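Local coordinates for chitin deacetylase 1 (Bombyx mori, PDB 5ZNT), which removes N-acetyl groups from the N-acetylglucosamine units of chitin by zinc-dependent hydrolysis, yielding chitosan and acetate, at residues 188-193 against 200-205; 232-237 against 244-249. All coordinates share one frame; numbering follows the deposited sequence.

Contact 1 (188-193 against 200-205); sequences FRMPHR and SCPTRS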
loop_
_atom_site.group_PDB
_atom_site.type_symbol
_atom_site.label_atom_id
_atom_site.label_comp_id
_atom_site.label_asym_id
_atom_site.label_seq_id
_atom_site.Cartn_x
_atom_site.Cartn_y
_atom_site.Cartn_z
ATOM N N PHE A 188 -7.603 19.377 -3.169
ATOM C CA PHE A 188 -8.277 20.165 -2.153
ATOM C C PHE A 188 -7.691 19.813 -0.800
ATOM O O PHE A 188 -7.029 18.779 -0.639
ATOM C CB PHE A 188 -9.791 19.914 -2.186
ATOM C CG PHE A 188 -10.433 20.383 -3.456
ATOM C CD1 PHE A 188 -10.533 19.544 -4.550
ATOM C CD2 PHE A 188 -10.885 21.692 -3.576
ATOM C CE1 PHE A 188 -11.099 19.985 -5.740
ATOM C CE2 PHE A 188 -11.456 22.140 -4.766
ATOM C CZ PHE A 188 -11.562 21.282 -5.849
ATOM N N ARG A 189 -7.921 20.710 0.162
ATOM C CA ARG A 189 -7.419 20.541 1.517
ATOM C C ARG A 189 -7.752 19.159 2.064
ATOM O O ARG A 189 -8.849 18.639 1.847
ATOM C CB ARG A 189 -8.027 21.615 2.425
ATOM C CG ARG A 189 -7.363 21.752 3.761
ATOM C CD ARG A 189 -7.867 23.021 4.458
ATOM N NE ARG A 189 -9.249 22.879 4.905
ATOM C CZ ARG A 189 -10.061 23.901 5.190
ATOM N NH1 ARG A 189 -9.649 25.152 5.053
ATOM N NH2 ARG A 189 -11.291 23.664 5.598
ATOM N N MET A 190 -6.792 18.575 2.781
ATOM C CA MET A 190 -7.017 17.303 3.450
ATOM C C MET A 190 -8.250 17.400 4.341
ATOM O O MET A 190 -8.425 18.409 5.041
ATOM C CB MET A 190 -5.812 16.927 4.319
ATOM C CG MET A 190 -4.548 16.616 3.545
ATOM S SD MET A 190 -3.137 16.566 4.658
ATOM C CE MET A 190 -3.710 15.433 5.895
ATOM N N PRO A 191 -9.092 16.370 4.378
ATOM C CA PRO A 191 -10.304 16.434 5.201
ATOM C C PRO A 191 -10.076 16.008 6.643
ATOM O O PRO A 191 -11.027 15.587 7.307
ATOM C CB PRO A 191 -11.244 15.457 4.501
ATOM C CG PRO A 191 -10.268 14.374 3.995
ATOM C CD PRO A 191 -9.029 15.129 3.575
ATOM N N HIS A 192 -8.844 16.094 7.136
ATOM C CA HIS A 192 -8.539 15.690 8.503
ATOM C C HIS A 192 -7.233 16.348 8.904
ATOM O O HIS A 192 -6.503 16.873 8.064
ATOM C CB HIS A 192 -8.437 14.170 8.649
ATOM C CG HIS A 192 -7.350 13.566 7.815
ATOM N ND1 HIS A 192 -6.052 13.445 8.263
ATOM C CD2 HIS A 192 -7.369 13.058 6.560
ATOM C CE1 HIS A 192 -5.317 12.883 7.316
ATOM N NE2 HIS A 192 -6.090 12.644 6.269
ATOM N N ARG A 193 -6.955 16.321 10.205
ATOM C CA ARG A 193 -5.743 16.919 10.743
ATOM C C ARG A 193 -4.502 16.156 10.280
ATOM O O ARG A 193 -4.534 14.941 10.057
ATOM C CB ARG A 193 -5.766 16.916 12.270
ATOM C CG ARG A 193 -6.837 17.788 12.909
ATOM C CD ARG A 193 -6.564 17.936 14.401
ATOM N NE ARG A 193 -7.435 18.972 14.951
ATOM C CZ ARG A 193 -8.691 18.755 15.328
ATOM N NH1 ARG A 193 -9.206 17.537 15.213
ATOM N NH2 ARG A 193 -9.430 19.763 15.799
ATOM N N SER A 200 4.880 16.679 8.748
ATOM C CA SER A 200 4.770 17.788 7.812
ATOM C C SER A 200 3.892 17.318 6.655
ATOM O O SER A 200 4.339 16.527 5.823
ATOM C CB SER A 200 6.172 18.214 7.358
ATOM O OG SER A 200 6.172 18.935 6.135
ATOM N N CYS A 201 2.609 17.801 6.610
ATOM C CA CYS A 201 1.656 17.383 5.585
ATOM C C CYS A 201 1.580 18.403 4.460
ATOM O O CYS A 201 1.871 19.589 4.657
ATOM C CB CYS A 201 0.253 17.199 6.185
ATOM S SG CYS A 201 0.087 15.823 7.302
ATOM N N PRO A 202 1.164 17.984 3.267
ATOM C CA PRO A 202 0.998 18.939 2.169
ATOM C C PRO A 202 -0.086 19.959 2.484
ATOM O O PRO A 202 -1.038 19.683 3.217
ATOM C CB PRO A 202 0.591 18.056 0.980
ATOM C CG PRO A 202 -0.008 16.841 1.608
ATOM C CD PRO A 202 0.813 16.613 2.852
ATOM N N THR A 203 0.071 21.149 1.914
ATOM C CA THR A 203 -0.911 22.210 2.054
ATOM C C THR A 203 -1.416 22.741 0.734
ATOM O O THR A 203 -2.529 23.277 0.696
ATOM C CB THR A 203 -0.333 23.391 2.843
ATOM O OG1 THR A 203 0.844 23.856 2.177
ATOM C CG2 THR A 203 0.002 22.982 4.245
ATOM N N ARG A 204 -0.642 22.619 -0.345
ATOM C CA ARG A 204 -1.065 23.115 -1.641
ATOM C C ARG A 204 -1.814 22.024 -2.409
ATOM O O ARG A 204 -1.947 20.883 -1.953
ATOM C CB ARG A 204 0.140 23.631 -2.429
ATOM C CG ARG A 204 0.914 24.732 -1.713
ATOM C CD ARG A 204 1.904 25.434 -2.641
ATOM N NE ARG A 204 2.947 24.523 -3.102
ATOM C CZ ARG A 204 4.081 24.287 -2.445
ATOM N NH1 ARG A 204 4.323 24.901 -1.289
ATOM N NH2 ARG A 204 4.971 23.429 -2.940
ATOM N N SER A 205 -2.308 22.385 -3.591
ATOM C CA SER A 205 -3.007 21.452 -4.461
ATOM C C SER A 205 -2.001 20.575 -5.194
ATOM O O SER A 205 -1.027 21.076 -5.765
ATOM C CB SER A 205 -3.876 22.196 -5.479
ATOM O OG SER A 205 -4.895 22.915 -4.817
HETATM O O HOH W 1 -4.071 19.532 -0.344
HETATM O O HOH W 2 -4.103 19.683 2.497
#
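Met190 reaches Cys201 with its thioether: SD of Met190 lies 3.8 Å from CB of Cys201, while the terminal CE of Met190 comes alongside SG of Cys201 at 4.1 Å. The Met190 chain runs out extended through chi2 and then bends at its last torsion (chi3 52°), which turns the methyl group toward the cysteine sulfur. The same SD also meets the neighbouring proline ring, 4.3 Å from CD of Pro202. A long, flexible and unbranched methionine suits the approach of two irregular segments of the chain, because it can follow the surface of both residues without needing a polar partner.

No direct hydrogen bond joins 188-193 to 200-205, and water does that work. One water accepts from Met190 N at 2.9 Å and donates to Pro202 O at 3.1 Å, bridging the two backbones beside the thioether. A second lies between the carbonyl oxygens of Phe188 and Arg204. Both segments belong to the long loop that connects strands 184-185 and 209-214, two antiparallel neighbours in the mixed sheet, and the contact lies between two parts of that loop.

Farther out, Cys201 is tied to Cys194 by a disulfide, which closes off the intervening loop. Pro202 rests on Asn155 and Phe158 of helix 154-163, and Met190 also touches Tyr184.

Contact 2 (232-237 against 244-249); sequences AMVDSC and DQFYNF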
loop_
_atom_site.group_PDB
_atom_site.type_symbol
_atom_site.label_atom_id
_atom_site.label_comp_id
_atom_site.label_asym_id
_atom_site.label_seq_id
_atom_site.Cartn_x
_atom_site.Cartn_y
_atom_site.Cartn_z
ATOM N N ALA A 232 -2.057 2.604 12.927
ATOM C CA ALA A 232 -2.190 2.430 11.483
ATOM C C ALA A 232 -1.516 1.138 11.024
ATOM O O ALA A 232 -2.171 0.262 10.450
ATOM C CB ALA A 232 -1.633 3.658 10.747
ATOM N N MET A 233 -0.221 0.991 11.280
ATOM C CA MET A 233 0.443 -0.281 11.020
ATOM C C MET A 233 -0.002 -1.295 12.058
ATOM O O MET A 233 -0.009 -1.005 13.261
ATOM C CB MET A 233 1.963 -0.123 11.055
ATOM C CG MET A 233 2.514 0.940 10.106
ATOM S SD MET A 233 2.133 0.585 8.368
ATOM C CE MET A 233 2.921 -1.025 8.192
ATOM N N VAL A 234 -0.359 -2.494 11.597
ATOM C CA VAL A 234 -0.860 -3.502 12.526
ATOM C C VAL A 234 0.161 -3.779 13.623
ATOM O O VAL A 234 -0.194 -3.897 14.801
ATOM C CB VAL A 234 -1.254 -4.786 11.775
ATOM C CG1 VAL A 234 -1.706 -5.850 12.756
ATOM C CG2 VAL A 234 -2.363 -4.476 10.782
ATOM N N ASP A 235 1.446 -3.853 13.272
ATOM C CA ASP A 235 2.431 -4.171 14.303
ATOM C C ASP A 235 2.673 -3.019 15.275
ATOM O O ASP A 235 3.360 -3.219 16.284
ATOM C CB ASP A 235 3.753 -4.573 13.658
ATOM C CG ASP A 235 4.152 -3.628 12.571
ATOM O OD1 ASP A 235 3.715 -3.870 11.412
ATOM O OD2 ASP A 235 4.826 -2.613 12.894
ATOM N N SER A 236 2.160 -1.823 14.996
ATOM C CA SER A 236 2.221 -0.763 15.985
ATOM C C SER A 236 1.088 -0.842 17.012
ATOM O O SER A 236 1.053 -0.014 17.930
ATOM C CB SER A 236 2.216 0.599 15.289
ATOM O OG SER A 236 0.929 0.934 14.783
ATOM N N CYS A 237 0.166 -1.811 16.894
ATOM C CA CYS A 237 -0.898 -2.003 17.891
ATOM C C CYS A 237 -0.350 -2.879 19.014
ATOM O O CYS A 237 -0.601 -4.084 19.093
ATOM C CB CYS A 237 -2.147 -2.620 17.264
ATOM S SG CYS A 237 -2.668 -1.889 15.677
ATOM N N ASP A 244 -6.209 -14.720 19.670
ATOM C CA ASP A 244 -7.610 -14.384 19.924
ATOM C C ASP A 244 -7.833 -12.880 19.924
ATOM O O ASP A 244 -8.836 -12.395 19.381
ATOM C CB ASP A 244 -8.074 -14.969 21.258
ATOM C CG ASP A 244 -9.584 -15.114 21.321
ATOM O OD1 ASP A 244 -10.114 -15.940 20.538
ATOM O OD2 ASP A 244 -10.241 -14.393 22.122
ATOM N N GLN A 245 -6.929 -12.129 20.561
ATOM C CA GLN A 245 -7.055 -10.673 20.557
ATOM C C GLN A 245 -6.999 -10.127 19.135
ATOM O O GLN A 245 -7.780 -9.239 18.776
ATOM C CB GLN A 245 -5.956 -10.033 21.408
ATOM C CG GLN A 245 -6.070 -10.293 22.902
ATOM C CD GLN A 245 -4.823 -9.859 23.680
ATOM O OE1 GLN A 245 -3.768 -9.601 23.096
ATOM N NE2 GLN A 245 -4.944 -9.797 25.011
ATOM N N PHE A 246 -6.066 -10.643 18.327
ATOM C CA PHE A 246 -5.931 -10.216 16.936
ATOM C C PHE A 246 -7.192 -10.536 16.142
ATOM O O PHE A 246 -7.678 -9.698 15.370
ATOM C CB PHE A 246 -4.714 -10.902 16.308
ATOM C CG PHE A 246 -4.352 -10.385 14.925
ATOM C CD1 PHE A 246 -4.621 -9.071 14.560
ATOM C CD2 PHE A 246 -3.742 -11.212 14.005
ATOM C CE1 PHE A 246 -4.285 -8.600 13.301
ATOM C CE2 PHE A 246 -3.407 -10.739 12.723
ATOM C CZ PHE A 246 -3.688 -9.438 12.385
ATOM N N TYR A 247 -7.742 -11.739 16.334
ATOM C CA TYR A 247 -8.983 -12.111 15.659
ATOM C C TYR A 247 -10.110 -11.138 16.009
ATOM O O TYR A 247 -10.768 -10.586 15.119
ATOM C CB TYR A 247 -9.339 -13.564 16.003
ATOM C CG TYR A 247 -10.711 -13.965 15.498
ATOM C CD1 TYR A 247 -10.917 -14.308 14.160
ATOM C CD2 TYR A 247 -11.812 -13.960 16.355
ATOM C CE1 TYR A 247 -12.189 -14.652 13.698
ATOM C CE2 TYR A 247 -13.085 -14.298 15.903
ATOM C CZ TYR A 247 -13.263 -14.641 14.585
ATOM O OH TYR A 247 -14.528 -14.956 14.170
ATOM N N ASN A 248 -10.310 -10.854 17.299
ATOM C CA ASN A 248 -11.368 -9.915 17.677
ATOM C C ASN A 248 -11.070 -8.509 17.168
ATOM O O ASN A 248 -11.978 -7.782 16.754
ATOM C CB ASN A 248 -11.552 -9.918 19.199
ATOM C CG ASN A 248 -11.988 -11.284 19.725
ATOM O OD1 ASN A 248 -12.731 -12.000 19.063
ATOM N ND2 ASN A 248 -11.512 -11.651 20.898
ATOM N N PHE A 249 -9.795 -8.120 17.173
ATOM C CA PHE A 249 -9.393 -6.826 16.629
ATOM C C PHE A 249 -9.764 -6.711 15.148
ATOM O O PHE A 249 -10.301 -5.684 14.704
ATOM C CB PHE A 249 -7.889 -6.672 16.871
ATOM C CG PHE A 249 -7.241 -5.542 16.138
ATOM C CD1 PHE A 249 -7.166 -4.283 16.707
ATOM C CD2 PHE A 249 -6.654 -5.755 14.902
ATOM C CE1 PHE A 249 -6.529 -3.251 16.056
ATOM C CE2 PHE A 249 -6.012 -4.716 14.232
ATOM C CZ PHE A 249 -5.953 -3.470 14.814
#
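Val234 and Phe246 meet at about a right angle, the CG1 methyl of the valine lying 3.8 Å from CE1 of the ring and 4.1 Å from its CZ. In Val234, CG1 stands opposite the backbone N (chi1 177°), the setting that carries this branch out toward helix 243-258. A compact branched residue suits the spot: it packs its methyl against the ring with little side-chain freedom to lose on burial.

The second pair is a sulfur-aromatic contact. SG of Cys237 comes 3.7 Å from CZ of Phe249 and lies 4.7 Å from the ring centroid, 53° off the ring normal, hence oblique to the ring. Phe249 holds CG trans to its own N (chi1 168°), which extends the ring from the helix into the loop, and Phe246 adopts a similar first torsion. Three residues apart on the helix, the two phenylalanines present neighbouring rings on one side, as the helical repeat allows.

In the CE4 deacetylase domain, this helix packs near the parallel sheet that includes strand 265-270, and Phe246 and Val234 both touch Phe269 of that strand. Phe246 also makes an edge-to-face contact with Trp273.

The loop keeps its shape through a 3-10 turn at 234-236. Met233 O takes two donors there, Ser236 N at 2.9 Å and Ser236 OG at 2.6 Å, the hydroxyl arriving in the carbonyl plane on a lone pair. Serine is short enough to fold back in this way, while the disulfide from Cys237 to Cys231 links the residues that bracket 232-236.

How the contacts relate
Contact 1 and contact 2 follow one another along the chain, with centres 28 Å apart and nearest atoms about 11 Å apart. Contact 1 is partly buried, lies farther from the centre of the chain and joins two irregular portions of a single loop; contact 2 is fully buried and sets a loop against a helix. Their chemistry follows from this: the first combines a thioether with bridging waters between backbones, whereas the second relies on aromatic rings against aliphatic and sulfur groups. Each includes a cysteine of a different local disulfide. Neither takes part in the zinc or glycan sites, although Val234 in contact 2 has its side chain about 13 Å from the zinc ion.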